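Local coordinates for protein sugar kinase MJ0406 (Methanococcus jannaschii, PDB 2C4E) that phosphorylates a wide range of nucleosides, preferring inosine, guanosine and cytidine, to nucleoside monophosphates with ATP as the best phosphate donor, at residues I177-K187 against Y204-K215; A46-L55 against C283-V293. All coordinates share one frame; numbering follows the deposited sequence.

Contact 1 of 2, residues I177-K187 against Y204-K215; sequences IEHTNFLFMNK and YLERVDALIVTK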
loop_
_atom_site.group_PDB
_atom_site.type_symbol
_atom_site.label_atom_id
_atom_site.label_comp_id
_atom_site.label_asym_id
_atom_site.label_seq_id
_atom_site.Cartn_x
_atom_site.Cartn_y
_atom_site.Cartn_z
ATOM N N ILE A 177 1.165 6.863 -32.931
ATOM C CA ILE A 177 2.389 7.452 -33.462
ATOM C C ILE A 177 2.101 8.262 -34.728
ATOM O O ILE A 177 2.749 9.271 -34.971
ATOM C CB ILE A 177 3.474 6.367 -33.715
ATOM C CG1 ILE A 177 4.025 5.901 -32.384
ATOM C CG2 ILE A 177 4.588 6.889 -34.627
ATOM C CD1 ILE A 177 5.049 4.749 -32.516
ATOM N N GLU A 178 1.096 7.842 -35.500
ATOM C CA GLU A 178 0.763 8.526 -36.729
ATOM C C GLU A 178 0.085 9.861 -36.383
ATOM O O GLU A 178 -0.018 10.734 -37.232
ATOM C CB GLU A 178 -0.045 7.625 -37.683
ATOM C CG GLU A 178 0.892 6.544 -38.245
ATOM C CD GLU A 178 0.344 5.708 -39.370
ATOM O OE1 GLU A 178 -0.867 5.400 -39.353
ATOM O OE2 GLU A 178 1.161 5.330 -40.248
ATOM N N HIS A 179 -0.329 10.002 -35.127
ATOM C CA HIS A 179 -0.920 11.254 -34.612
ATOM C C HIS A 179 -0.045 11.913 -33.557
ATOM O O HIS A 179 -0.540 12.603 -32.660
ATOM C CB HIS A 179 -2.289 10.957 -34.043
ATOM C CG HIS A 179 -3.235 10.399 -35.051
ATOM N ND1 HIS A 179 -4.170 11.167 -35.711
ATOM C CD2 HIS A 179 -3.366 9.144 -35.538
ATOM C CE1 HIS A 179 -4.838 10.399 -36.557
ATOM N NE2 HIS A 179 -4.376 9.166 -36.463
ATOM N N THR A 180 1.268 11.703 -33.676
ATOM C CA THR A 180 2.230 12.266 -32.736
ATOM C C THR A 180 3.224 13.159 -33.467
ATOM O O THR A 180 3.708 12.793 -34.522
ATOM C CB THR A 180 3.007 11.147 -32.025
ATOM O OG1 THR A 180 2.125 10.401 -31.184
ATOM C CG2 THR A 180 3.994 11.738 -31.039
ATOM N N ASN A 181 3.497 14.332 -32.905
ATOM C CA ASN A 181 4.570 15.211 -33.385
ATOM C C ASN A 181 5.900 14.946 -32.674
ATOM O O ASN A 181 6.908 14.782 -33.343
ATOM C CB ASN A 181 4.183 16.686 -33.263
ATOM C CG ASN A 181 3.009 17.034 -34.134
ATOM O OD1 ASN A 181 3.141 17.270 -35.377
ATOM N ND2 ASN A 181 1.843 17.024 -33.537
ATOM N N PHE A 182 5.902 14.901 -31.343
ATOM C CA PHE A 182 7.101 14.592 -30.563
ATOM C C PHE A 182 6.867 13.273 -29.873
ATOM O O PHE A 182 5.946 13.156 -29.065
ATOM C CB PHE A 182 7.385 15.603 -29.446
ATOM C CG PHE A 182 7.393 17.049 -29.868
ATOM C CD1 PHE A 182 6.240 17.814 -29.744
ATOM C CD2 PHE A 182 8.541 17.655 -30.323
ATOM C CE1 PHE A 182 6.240 19.155 -30.097
ATOM C CE2 PHE A 182 8.553 19.020 -30.671
ATOM C CZ PHE A 182 7.404 19.752 -30.561
ATOM N N LEU A 183 7.689 12.278 -30.193
ATOM C CA LEU A 183 7.612 10.960 -29.598
ATOM C C LEU A 183 8.827 10.753 -28.707
ATOM O O LEU A 183 9.972 10.797 -29.174
ATOM C CB LEU A 183 7.563 9.905 -30.694
ATOM C CG LEU A 183 7.554 8.436 -30.271
ATOM C CD1 LEU A 183 6.278 8.171 -29.456
ATOM C CD2 LEU A 183 7.612 7.588 -31.517
ATOM N N PHE A 184 8.566 10.559 -27.427
ATOM C CA PHE A 184 9.592 10.282 -26.440
ATOM C C PHE A 184 9.531 8.810 -26.036
ATOM O O PHE A 184 8.458 8.285 -25.761
ATOM C CB PHE A 184 9.359 11.111 -25.174
ATOM C CG PHE A 184 9.507 12.603 -25.341
ATOM C CD1 PHE A 184 8.402 13.399 -25.684
ATOM C CD2 PHE A 184 10.707 13.235 -25.071
ATOM C CE1 PHE A 184 8.526 14.782 -25.799
ATOM C CE2 PHE A 184 10.826 14.604 -25.189
ATOM C CZ PHE A 184 9.742 15.377 -25.546
ATOM N N MET A 185 10.681 8.158 -25.968
ATOM C CA MET A 185 10.771 6.821 -25.407
ATOM C C MET A 185 12.128 6.639 -24.767
ATOM O O MET A 185 13.129 7.127 -25.263
ATOM C CB MET A 185 10.573 5.748 -26.483
ATOM C CG MET A 185 9.124 5.528 -26.905
ATOM S SD MET A 185 8.994 4.080 -28.015
ATOM C CE MET A 185 9.382 4.845 -29.534
ATOM N N ASN A 186 12.162 5.922 -23.660
ATOM C CA ASN A 186 13.418 5.443 -23.126
ATOM C C ASN A 186 13.958 4.349 -24.044
ATOM O O ASN A 186 13.202 3.755 -24.803
ATOM C CB ASN A 186 13.224 4.919 -21.709
ATOM C CG ASN A 186 12.992 6.038 -20.727
ATOM O OD1 ASN A 186 13.742 7.012 -20.707
ATOM N ND2 ASN A 186 11.941 5.922 -19.923
ATOM N N LYS A 187 15.258 4.089 -23.967
ATOM C CA LYS A 187 15.911 3.185 -24.921
ATOM C C LYS A 187 15.332 1.772 -24.948
ATOM O O LYS A 187 15.183 1.195 -26.019
ATOM C CB LYS A 187 17.419 3.119 -24.680
ATOM C CG LYS A 187 18.172 2.290 -25.734
ATOM C CD LYS A 187 19.680 2.505 -25.653
ATOM C CE LYS A 187 20.374 2.168 -26.967
ATOM N NZ LYS A 187 21.761 2.707 -27.011
ATOM N N TYR A 204 9.951 5.868 -38.146
ATOM C CA TYR A 204 9.354 6.818 -37.210
ATOM C C TYR A 204 9.276 8.188 -37.826
ATOM O O TYR A 204 8.271 8.890 -37.663
ATOM C CB TYR A 204 10.158 6.929 -35.928
ATOM C CG TYR A 204 10.078 5.715 -35.062
ATOM C CD1 TYR A 204 11.080 4.751 -35.099
ATOM C CD2 TYR A 204 9.022 5.530 -34.185
ATOM C CE1 TYR A 204 11.022 3.629 -34.297
ATOM C CE2 TYR A 204 8.956 4.421 -33.371
ATOM C CZ TYR A 204 9.962 3.465 -33.431
ATOM O OH TYR A 204 9.915 2.355 -32.614
ATOM N N LEU A 205 10.335 8.590 -38.511
ATOM C CA LEU A 205 10.420 9.968 -38.996
ATOM C C LEU A 205 9.517 10.241 -40.199
ATOM O O LEU A 205 9.325 11.394 -40.566
ATOM C CB LEU A 205 11.867 10.334 -39.323
ATOM C CG LEU A 205 12.798 10.382 -38.108
ATOM C CD1 LEU A 205 14.241 10.513 -38.572
ATOM C CD2 LEU A 205 12.427 11.512 -37.193
ATOM N N GLU A 206 8.977 9.193 -40.821
ATOM C CA GLU A 206 7.923 9.380 -41.820
ATOM C C GLU A 206 6.608 9.776 -41.139
ATOM O O GLU A 206 5.709 10.286 -41.782
ATOM C CB GLU A 206 7.718 8.118 -42.662
ATOM C CG GLU A 206 8.830 7.892 -43.675
ATOM C CD GLU A 206 8.686 6.586 -44.444
ATOM O OE1 GLU A 206 7.566 6.030 -44.489
ATOM O OE2 GLU A 206 9.689 6.108 -45.012
ATOM N N ARG A 207 6.510 9.543 -39.836
ATOM C CA ARG A 207 5.274 9.765 -39.102
ATOM C C ARG A 207 5.337 10.903 -38.092
ATOM O O ARG A 207 4.337 11.558 -37.880
ATOM C CB ARG A 207 4.877 8.487 -38.407
ATOM C CG ARG A 207 4.499 7.418 -39.419
ATOM C CD ARG A 207 4.598 6.021 -38.921
ATOM N NE ARG A 207 4.117 5.063 -39.917
ATOM C CZ ARG A 207 4.864 4.498 -40.875
ATOM N NH1 ARG A 207 6.163 4.778 -41.007
ATOM N NH2 ARG A 207 4.305 3.627 -41.710
ATOM N N VAL A 208 6.483 11.088 -37.441
ATOM C CA VAL A 208 6.633 12.103 -36.386
ATOM C C VAL A 208 7.625 13.177 -36.814
ATOM O O VAL A 208 8.372 13.023 -37.787
ATOM C CB VAL A 208 7.063 11.479 -35.029
ATOM C CG1 VAL A 208 6.188 10.304 -34.674
ATOM C CG2 VAL A 208 8.545 11.057 -35.036
ATOM N N ASP A 209 7.589 14.311 -36.126
ATOM C CA ASP A 209 8.546 15.373 -36.397
ATOM C C ASP A 209 9.855 15.205 -35.651
ATOM O O ASP A 209 10.902 15.609 -36.147
ATOM C CB ASP A 209 7.950 16.732 -36.026
ATOM C CG ASP A 209 6.741 17.081 -36.825
ATOM O OD1 ASP A 209 6.736 16.929 -38.068
ATOM O OD2 ASP A 209 5.751 17.612 -36.290
ATOM N N ALA A 210 9.788 14.645 -34.447
ATOM C CA ALA A 210 10.964 14.415 -33.627
ATOM C C ALA A 210 10.758 13.176 -32.795
ATOM O O ALA A 210 9.705 12.994 -32.168
ATOM C CB ALA A 210 11.256 15.596 -32.724
ATOM N N LEU A 211 11.771 12.310 -32.823
ATOM C CA LEU A 211 11.832 11.139 -31.993
ATOM C C LEU A 211 12.955 11.388 -31.000
ATOM O O LEU A 211 14.083 11.643 -31.401
ATOM C CB LEU A 211 12.189 9.918 -32.857
ATOM C CG LEU A 211 12.706 8.686 -32.124
ATOM C CD1 LEU A 211 11.618 8.142 -31.222
ATOM C CD2 LEU A 211 13.177 7.632 -33.132
ATOM N N ILE A 212 12.640 11.315 -29.718
ATOM C CA ILE A 212 13.577 11.598 -28.662
ATOM C C ILE A 212 13.742 10.328 -27.846
ATOM O O ILE A 212 12.801 9.845 -27.203
ATOM C CB ILE A 212 13.087 12.743 -27.767
ATOM C CG1 ILE A 212 12.805 14.007 -28.609
ATOM C CG2 ILE A 212 14.137 12.998 -26.678
ATOM C CD1 ILE A 212 11.343 14.183 -29.004
ATOM N N VAL A 213 14.929 9.759 -27.924
ATOM C CA VAL A 213 15.255 8.558 -27.187
ATOM C C VAL A 213 16.137 8.940 -26.012
ATOM O O VAL A 213 17.250 9.438 -26.184
ATOM C CB VAL A 213 15.958 7.510 -28.077
ATOM C CG1 VAL A 213 16.318 6.276 -27.265
ATOM C CG2 VAL A 213 15.086 7.148 -29.280
ATOM N N THR A 214 15.619 8.717 -24.819
ATOM C CA THR A 214 16.328 9.048 -23.607
ATOM C C THR A 214 17.017 7.810 -23.061
ATOM O O THR A 214 16.463 6.705 -23.083
ATOM C CB THR A 214 15.339 9.648 -22.588
ATOM O OG1 THR A 214 14.201 8.781 -22.467
ATOM C CG2 THR A 214 14.742 10.923 -23.115
ATOM N N LYS A 215 18.245 8.013 -22.595
ATOM C CA LYS A 215 19.113 6.947 -22.114
ATOM C C LYS A 215 19.628 7.258 -20.697
ATOM O O LYS A 215 20.642 6.729 -20.277
ATOM C CB LYS A 215 20.287 6.761 -23.082
ATOM C CG LYS A 215 19.902 6.717 -24.558
ATOM C CD LYS A 215 21.130 6.688 -25.454
ATOM C CE LYS A 215 20.748 6.651 -26.926
ATOM N NZ LYS A 215 21.909 6.950 -27.808
HETATM O O HOH W 1 1.971 10.933 -39.094
HETATM O O HOH W 2 3.757 14.258 -37.053
#
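Phe182-Asn186 pairs in register with Ala210-Thr214 as two parallel strands, their axes 4.7 Å apart and 19° from parallel. They are neighbours in the ribokinase-fold sheet, and helices 187-197 and 201-205 make the beta-alpha-beta crossover between them. Backbone bonds run Leu183 N to Ala210 O, Ile212 N to Leu183 O, Met185 N to Ile212 O, Thr214 N to Met185 O. Asn181 O accepts from both Asp209 N and Ala210 N, where the pairing begins.

On one face, Ile212 lies alongside Phe184. The Ile212 chi2 of 97° brings CD1 over the ring, 4.0 Å from the Phe184 centroid. Helix 245-258 packs on this face. On the other, Leu183 CD2 is 3.7 Å from Tyr204 CD2 and Met185 CE is 3.9 Å from Tyr204 CE2. Ile177 CD1 meets the edge of the same ring.

At the N-terminal end, Arg207 NE makes a salt bridge to the anti side of Glu178 OE2 at 3.0 Å. The planes are nearly parallel, but the oxygen is tilted from the guanidinium plane. Asp203 O holds NH1. Two waters bridge Arg207 O to Glu178 O and Thr180 O.

At the other end, Thr214 OG1 donates to Asn186 OD1 at 2.5 Å, from above the amide plane. Both residues bind ATP. Arg250, the probable transition-state stabiliser, also bonds this hydroxyl. The apolar strand pair thus ends in a polar cluster at the ATP site.

Contact 2 of 2, residues A46-L55 against C283-V293; sequences ANTAVGIKKL and CQTNLPTWDKV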
loop_
_atom_site.group_PDB
_atom_site.type_symbol
_atom_site.label_atom_id
_atom_site.label_comp_id
_atom_site.label_asym_id
_atom_site.label_seq_id
_atom_site.Cartn_x
_atom_site.Cartn_y
_atom_site.Cartn_z
ATOM N N ALA A 46 0.831 14.868 -14.040
ATOM C CA ALA A 46 0.981 15.907 -13.038
ATOM C C ALA A 46 2.444 16.302 -12.857
ATOM O O ALA A 46 2.758 17.481 -12.766
ATOM C CB ALA A 46 0.399 15.445 -11.729
ATOM N N ASN A 47 3.335 15.327 -12.797
ATOM C CA ASN A 47 4.768 15.598 -12.688
ATOM C C ASN A 47 5.211 16.551 -13.791
ATOM O O ASN A 47 5.894 17.548 -13.559
ATOM C CB ASN A 47 5.574 14.312 -12.829
ATOM C CG ASN A 47 5.418 13.386 -11.628
ATOM O OD1 ASN A 47 4.953 13.805 -10.572
ATOM N ND2 ASN A 47 5.799 12.130 -11.797
ATOM N N THR A 48 4.805 16.223 -14.999
ATOM C CA THR A 48 5.169 17.016 -16.162
ATOM C C THR A 48 4.537 18.416 -16.068
ATOM O O THR A 48 5.213 19.405 -16.285
ATOM C CB THR A 48 4.771 16.288 -17.457
ATOM O OG1 THR A 48 5.358 14.973 -17.510
ATOM C CG2 THR A 48 5.360 16.980 -18.665
ATOM N N ALA A 49 3.250 18.499 -15.722
ATOM C CA ALA A 49 2.543 19.777 -15.621
ATOM C C ALA A 49 3.162 20.683 -14.593
ATOM O O ALA A 49 3.286 21.882 -14.820
ATOM C CB ALA A 49 1.064 19.569 -15.301
ATOM N N VAL A 50 3.528 20.115 -13.449
ATOM C CA VAL A 50 4.161 20.886 -12.386
ATOM C C VAL A 50 5.556 21.344 -12.801
ATOM O O VAL A 50 5.913 22.489 -12.561
ATOM C CB VAL A 50 4.179 20.103 -11.047
ATOM C CG1 VAL A 50 4.984 20.855 -9.972
ATOM C CG2 VAL A 50 2.775 19.881 -10.554
ATOM N N GLY A 51 6.337 20.471 -13.436
ATOM C CA GLY A 51 7.650 20.852 -13.950
ATOM C C GLY A 51 7.577 21.966 -14.979
ATOM O O GLY A 51 8.405 22.883 -14.991
ATOM N N ILE A 52 6.582 21.890 -15.852
ATOM C CA ILE A 52 6.374 22.910 -16.884
ATOM C C ILE A 52 6.081 24.244 -16.218
ATOM O O ILE A 52 6.676 25.267 -16.559
ATOM C CB ILE A 52 5.237 22.491 -17.835
ATOM C CG1 ILE A 52 5.721 21.347 -18.741
ATOM C CG2 ILE A 52 4.765 23.676 -18.659
ATOM C CD1 ILE A 52 4.589 20.579 -19.392
ATOM N N LYS A 53 5.195 24.223 -15.228
ATOM C CA LYS A 53 4.782 25.449 -14.545
ATOM C C LYS A 53 5.947 26.069 -13.794
ATOM O O LYS A 53 6.103 27.277 -13.797
ATOM C CB LYS A 53 3.616 25.184 -13.600
ATOM C CG LYS A 53 3.014 26.450 -12.987
ATOM C CD LYS A 53 2.318 27.340 -14.041
ATOM C CE LYS A 53 1.662 28.540 -13.399
ATOM N NZ LYS A 53 0.705 29.248 -14.306
ATOM N N LYS A 54 6.760 25.227 -13.166
ATOM C CA LYS A 54 7.937 25.685 -12.431
ATOM C C LYS A 54 8.931 26.383 -13.355
ATOM O O LYS A 54 9.617 27.304 -12.925
ATOM C CB LYS A 54 8.611 24.510 -11.712
ATOM C CG LYS A 54 8.018 24.211 -10.330
ATOM C CD LYS A 54 8.379 25.334 -9.324
ATOM C CE LYS A 54 9.284 24.878 -8.163
ATOM N NZ LYS A 54 10.501 25.734 -8.045
ATOM N N LEU A 55 8.995 25.932 -14.611
ATOM C CA LEU A 55 9.833 26.557 -15.649
ATOM C C LEU A 55 9.219 27.815 -16.283
ATOM O O LEU A 55 9.777 28.370 -17.223
ATOM C CB LEU A 55 10.177 25.541 -16.741
ATOM C CG LEU A 55 11.050 24.386 -16.251
ATOM C CD1 LEU A 55 11.108 23.284 -17.288
ATOM C CD2 LEU A 55 12.432 24.870 -15.866
ATOM N N CYS A 283 8.878 13.062 -7.132
ATOM C CA CYS A 283 9.008 13.483 -8.526
ATOM C C CYS A 283 8.871 14.982 -8.713
ATOM O O CYS A 283 9.301 15.518 -9.738
ATOM C CB CYS A 283 7.972 12.776 -9.383
ATOM S SG CYS A 283 8.211 11.003 -9.504
ATOM N N GLN A 284 8.278 15.665 -7.744
ATOM C CA GLN A 284 8.061 17.105 -7.868
ATOM C C GLN A 284 8.818 17.931 -6.833
ATOM O O GLN A 284 8.774 19.161 -6.863
ATOM C CB GLN A 284 6.567 17.415 -7.787
ATOM C CG GLN A 284 5.747 16.676 -8.831
ATOM C CD GLN A 284 4.259 16.867 -8.655
ATOM O OE1 GLN A 284 3.834 17.789 -7.982
ATOM N NE2 GLN A 284 3.465 16.002 -9.273
ATOM N N THR A 285 9.521 17.264 -5.926
ATOM C CA THR A 285 10.074 17.951 -4.766
ATOM C C THR A 285 11.176 18.961 -5.098
ATOM O O THR A 285 11.197 20.038 -4.518
ATOM C CB THR A 285 10.542 16.931 -3.717
ATOM O OG1 THR A 285 11.446 15.994 -4.312
ATOM C CG2 THR A 285 9.380 16.086 -3.268
ATOM N N ASN A 286 12.056 18.636 -6.048
ATOM C CA ASN A 286 13.177 19.515 -6.399
ATOM C C ASN A 286 13.108 19.990 -7.843
ATOM O O ASN A 286 14.133 20.089 -8.520
ATOM C CB ASN A 286 14.526 18.815 -6.133
ATOM C CG ASN A 286 15.681 19.798 -5.943
ATOM O OD1 ASN A 286 16.766 19.633 -6.527
ATOM N ND2 ASN A 286 15.460 20.818 -5.124
ATOM N N LEU A 287 11.898 20.308 -8.298
ATOM C CA LEU A 287 11.720 20.830 -9.649
ATOM C C LEU A 287 12.289 22.243 -9.714
ATOM O O LEU A 287 11.981 23.085 -8.862
ATOM C CB LEU A 287 10.245 20.800 -10.065
ATOM C CG LEU A 287 9.718 19.408 -10.422
ATOM C CD1 LEU A 287 8.204 19.423 -10.503
ATOM C CD2 LEU A 287 10.294 18.880 -11.721
ATOM N N PRO A 288 13.164 22.503 -10.686
ATOM C CA PRO A 288 13.843 23.796 -10.761
ATOM C C PRO A 288 13.069 24.886 -11.512
ATOM O O PRO A 288 12.160 24.605 -12.300
ATOM C CB PRO A 288 15.114 23.449 -11.528
ATOM C CG PRO A 288 14.651 22.405 -12.498
ATOM C CD PRO A 288 13.609 21.588 -11.758
ATOM N N THR A 289 13.473 26.129 -11.274
ATOM C CA THR A 289 13.024 27.261 -12.068
ATOM C C THR A 289 13.824 27.344 -13.356
ATOM O O THR A 289 14.885 26.738 -13.480
ATOM C CB THR A 289 13.227 28.576 -11.324
ATOM O OG1 THR A 289 14.623 28.766 -11.034
ATOM C CG2 THR A 289 12.533 28.569 -9.968
ATOM N N TRP A 290 13.320 28.147 -14.283
ATOM C CA TRP A 290 13.957 28.358 -15.570
ATOM C C TRP A 290 15.372 28.919 -15.415
ATOM O O TRP A 290 16.326 28.400 -15.987
ATOM C CB TRP A 290 13.120 29.311 -16.426
ATOM C CG TRP A 290 13.757 29.521 -17.743
ATOM C CD1 TRP A 290 14.502 30.595 -18.134
ATOM C CD2 TRP A 290 13.766 28.605 -18.836
ATOM N NE1 TRP A 290 14.953 30.411 -19.419
ATOM C CE2 TRP A 290 14.515 29.194 -19.873
ATOM C CE3 TRP A 290 13.180 27.353 -19.062
ATOM C CZ2 TRP A 290 14.717 28.566 -21.098
ATOM C CZ3 TRP A 290 13.384 26.729 -20.281
ATOM C CH2 TRP A 290 14.137 27.335 -21.284
ATOM N N ASP A 291 15.508 29.982 -14.640
ATOM C CA ASP A 291 16.822 30.602 -14.491
ATOM C C ASP A 291 17.816 29.641 -13.848
ATOM O O ASP A 291 18.984 29.644 -14.213
ATOM C CB ASP A 291 16.745 31.917 -13.712
ATOM C CG ASP A 291 16.090 33.034 -14.509
ATOM O OD1 ASP A 291 15.860 32.884 -15.743
ATOM O OD2 ASP A 291 15.768 34.110 -13.972
ATOM N N LYS A 292 17.356 28.794 -12.925
ATOM C CA LYS A 292 18.247 27.825 -12.287
ATOM C C LYS A 292 18.719 26.757 -13.276
ATOM O O LYS A 292 19.865 26.300 -13.205
ATOM C CB LYS A 292 17.584 27.159 -11.069
ATOM C CG LYS A 292 17.433 28.075 -9.863
ATOM C CD LYS A 292 18.718 28.180 -9.050
ATOM C CE LYS A 292 18.605 29.248 -7.967
ATOM N NZ LYS A 292 19.923 29.577 -7.355
ATOM N N VAL A 293 17.838 26.358 -14.191
ATOM C CA VAL A 293 18.193 25.381 -15.206
ATOM C C VAL A 293 19.187 25.982 -16.194
ATOM O O VAL A 293 20.175 25.337 -16.560
ATOM C CB VAL A 293 16.944 24.876 -15.946
ATOM C CG1 VAL A 293 17.309 24.169 -17.232
ATOM C CG2 VAL A 293 16.149 23.957 -15.041
HETATM O O HOH W 3 10.787 22.281 -13.316
HETATM O O HOH W 4 10.799 29.653 -13.841
#
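The amides of Gln284 and Asn47 stand almost upright to each other, their planes 83° apart. Here, in the ribokinase fold, helix 44-54 packs against the loop leading into helix 290-299. Gln284 NE2 points an N-H, in its own amide plane, at Asn47 OD1, which it meets in the carbonyl plane at 3.0 Å. Cys283 CB sits over a face of the Asn47 amide, 3.3 Å from ND2. Asn47 binds substrate, and its ND2 also bonds Asp247, the probable catalytic base.

Gln284 reaches across extended (chi2 174°). Tyr77 holds its OE1 and Tyr74 its NE2. Were Gln284 an alanine, Asn47 OD1 would probably lose this donor and the Tyr74 and Tyr77 hydroxyls their shared partner, leaving the Asn47 amide held less firmly beside Asp247.

Further along the helix, Leu287 CD1 packs at 3.6 Å on Val50 CG1. Leu55 CD2 fits between Pro288 O, Trp290 CE3 and Val293 CG2. Lys259 makes a cation-pi contact with the Trp290 ring and also bonds Leu55 O. One water joins Gly51 O to Pro288 O, and another joins Lys54 O to Trp290 N. The Lys54 chain bends back beyond CG, and its NZ donates to Leu287 O at 3.1 Å.

In the fold
Both contacts are mostly buried, and they share no segment. Their centres are 23 Å apart. Contact 1 is local in sequence and lies within the long span of chain that separates the two segments of contact 2. It is strand against strand, so main-chain bonds dominate. Contact 2 is helix against a loop and the start of the next helix, so side-chain amides, one lysine and waters do the polar work. Helix 245-258 touches both. Contact 1 holds ATP-binding Asn186, Thr214 and Lys215; contact 2 holds substrate-binding Asn47. In contact 2 the more exposed residues gather at the Lys54-Trp290 end, while the Asn47 end is buried; in contact 1 they flank the buried strands.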